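PDB 4YJ6: aryl acylamidase from bacterium CSBL00001, which probably hydrolyses the amide bond of aryl acylamides, releasing an arylamine and a carboxylic acid. Local coordinates for residues Trp194-Tyr198 with Trp483-Tyr487. Sequence-based numbering, arbitrary orientation.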
loop_
_atom_site.group_PDB
_atom_site.type_symbol
_atom_site.label_atom_id
_atom_site.label_comp_id
_atom_site.label_asym_id
_atom_site.label_seq_id
_atom_site.Cartn_x
_atom_site.Cartn_y
_atom_site.Cartn_z
ATOM N N TRP A 194 8.287 3.201 5.349
ATOM C CA TRP A 194 8.695 3.162 6.764
ATOM C C TRP A 194 9.116 1.783 7.282
ATOM O O TRP A 194 9.532 1.691 8.425
ATOM C CB TRP A 194 7.557 3.682 7.648
ATOM C CG TRP A 194 7.451 5.189 7.711
ATOM C CD1 TRP A 194 8.223 6.105 7.038
ATOM C CD2 TRP A 194 6.520 5.947 8.496
ATOM N NE1 TRP A 194 7.820 7.383 7.364
ATOM C CE2 TRP A 194 6.793 7.320 8.259
ATOM C CE3 TRP A 194 5.503 5.603 9.400
ATOM C CZ2 TRP A 194 6.065 8.343 8.861
ATOM C CZ3 TRP A 194 4.772 6.628 10.008
ATOM C CH2 TRP A 194 5.058 7.985 9.721
ATOM N N THR A 195 8.959 0.717 6.492
ATOM C CA THR A 195 9.264 -0.651 6.973
ATOM C C THR A 195 10.253 -1.423 6.105
ATOM O O THR A 195 10.389 -2.641 6.252
ATOM C CB THR A 195 7.979 -1.512 7.115
ATOM O OG1 THR A 195 7.344 -1.584 5.840
ATOM C CG2 THR A 195 7.042 -0.904 8.127
ATOM N N ASN A 196 10.973 -0.735 5.220
ATOM C CA ASN A 196 12.006 -1.405 4.418
ATOM C C ASN A 196 11.377 -2.475 3.533
ATOM O O ASN A 196 11.993 -3.491 3.282
ATOM C CB ASN A 196 13.100 -2.071 5.324
ATOM C CG ASN A 196 14.372 -2.374 4.582
ATOM O OD1 ASN A 196 15.007 -1.464 4.054
ATOM N ND2 ASN A 196 14.778 -3.644 4.562
ATOM N N THR A 197 10.145 -2.245 3.074
ATOM C CA THR A 197 9.537 -3.170 2.128
ATOM C C THR A 197 9.232 -2.488 0.800
ATOM O O THR A 197 9.321 -1.265 0.673
ATOM C CB THR A 197 8.293 -3.819 2.724
ATOM O OG1 THR A 197 7.422 -2.813 3.261
ATOM C CG2 THR A 197 8.711 -4.791 3.870
ATOM N N TYR A 198 8.963 -3.311 -0.211
ATOM C CA TYR A 198 8.716 -2.797 -1.555
ATOM C C TYR A 198 7.218 -2.695 -1.777
ATOM O O TYR A 198 6.494 -3.691 -1.649
ATOM C CB TYR A 198 9.351 -3.754 -2.538
ATOM C CG TYR A 198 9.178 -3.346 -3.997
ATOM C CD1 TYR A 198 9.869 -2.243 -4.519
ATOM C CD2 TYR A 198 8.337 -4.061 -4.846
ATOM C CE1 TYR A 198 9.738 -1.889 -5.849
ATOM C CE2 TYR A 198 8.182 -3.703 -6.175
ATOM C CZ TYR A 198 8.878 -2.617 -6.669
ATOM O OH TYR A 198 8.729 -2.273 -7.974
ATOM N N TRP A 483 18.587 -4.077 0.067
ATOM C CA TRP A 483 18.038 -3.711 1.351
ATOM C C TRP A 483 17.744 -4.936 2.220
ATOM O O TRP A 483 17.328 -4.785 3.363
ATOM C CB TRP A 483 16.757 -2.888 1.185
ATOM C CG TRP A 483 15.622 -3.621 0.467
ATOM C CD1 TRP A 483 14.747 -4.532 1.006
ATOM C CD2 TRP A 483 15.239 -3.445 -0.896
ATOM N NE1 TRP A 483 13.838 -4.938 0.041
ATOM C CE2 TRP A 483 14.118 -4.292 -1.132
ATOM C CE3 TRP A 483 15.735 -2.664 -1.950
ATOM C CZ2 TRP A 483 13.494 -4.386 -2.380
ATOM C CZ3 TRP A 483 15.096 -2.740 -3.198
ATOM C CH2 TRP A 483 13.985 -3.613 -3.396
ATOM N N SER A 484 17.979 -6.127 1.692
ATOM C CA SER A 484 17.608 -7.339 2.438
ATOM C C SER A 484 18.397 -7.459 3.741
ATOM O O SER A 484 17.908 -8.000 4.722
ATOM C CB SER A 484 17.819 -8.588 1.574
ATOM O OG SER A 484 19.185 -8.700 1.238
ATOM N N GLN A 485 19.637 -6.952 3.752
ATOM C CA GLN A 485 20.441 -7.043 4.968
ATOM C C GLN A 485 19.776 -6.317 6.116
ATOM O O GLN A 485 19.960 -6.688 7.266
ATOM C CB GLN A 485 21.861 -6.471 4.754
ATOM C CG GLN A 485 21.903 -4.977 4.563
ATOM C CD GLN A 485 21.697 -4.552 3.122
ATOM O OE1 GLN A 485 21.375 -5.363 2.234
ATOM N NE2 GLN A 485 21.925 -3.271 2.869
ATOM N N TYR A 486 18.995 -5.270 5.838
ATOM C CA TYR A 486 18.378 -4.533 6.932
ATOM C C TYR A 486 17.299 -5.346 7.682
ATOM O O TYR A 486 16.937 -5.003 8.813
ATOM C CB TYR A 486 17.758 -3.233 6.430
ATOM C CG TYR A 486 18.743 -2.325 5.686
ATOM C CD1 TYR A 486 19.967 -1.972 6.243
ATOM C CD2 TYR A 486 18.437 -1.846 4.419
ATOM C CE1 TYR A 486 20.868 -1.151 5.543
ATOM C CE2 TYR A 486 19.311 -1.029 3.715
ATOM C CZ TYR A 486 20.530 -0.692 4.279
ATOM O OH TYR A 486 21.366 0.115 3.557
ATOM N N TYR A 487 16.783 -6.406 7.062
ATOM C CA TYR A 487 15.804 -7.254 7.744
ATOM C C TYR A 487 16.451 -7.931 8.960
ATOM O O TYR A 487 15.754 -8.513 9.779
ATOM C CB TYR A 487 15.169 -8.325 6.818
ATOM C CG TYR A 487 14.342 -7.724 5.689
ATOM C CD1 TYR A 487 13.316 -6.832 5.966
ATOM C CD2 TYR A 487 14.619 -8.030 4.370
ATOM C CE1 TYR A 487 12.571 -6.252 4.929
ATOM C CE2 TYR A 487 13.893 -7.466 3.339
ATOM C CZ TYR A 487 12.865 -6.594 3.629
ATOM O OH TYR A 487 12.164 -6.035 2.570
#
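Asn196, at positive phi in the Schellman motif that ends helix 190-195, sets its CA 7.1 Å from that of Trp483, just before the 3-10 turn 484-487. Asparagine suits this place because it tolerates the left-handed backbone and its amide can reach the facing turn. With CG anti to the backbone N (chi1 -162°), ND2 gives Trp483 O a nearly straight hydrogen bond of 3.0 Å (167°), within the amide's own plane but above that of the carbonyl. Tyr486 N reaches the same oxygen from the opposite face, as part of the turn. The amide also touches two tyrosines: ND2 sits over one face of the Tyr487 ring, offset toward its rim, while OD1 comes within 3.5 Å of Tyr486 CD2. Tyr487 suits its position because its side chain is long enough to bring OH to Asn196 O, in a short but weak hydrogen bond. Tryptophan suits 483 because its broad indole packs CZ2 on Tyr198 CB while NE1 hydrogen-bonds Arg229 O. Replacing Asn196 by an alanine removes the amide, which would probably leave Trp483 O with only Tyr486 N of its two donors and open a gap beside the Tyr487 face. A buried amide and a backbone carbonyl, met by Trp483 O and a tyrosine hydroxyl, thus join the helix end to the turn before helix 488-491.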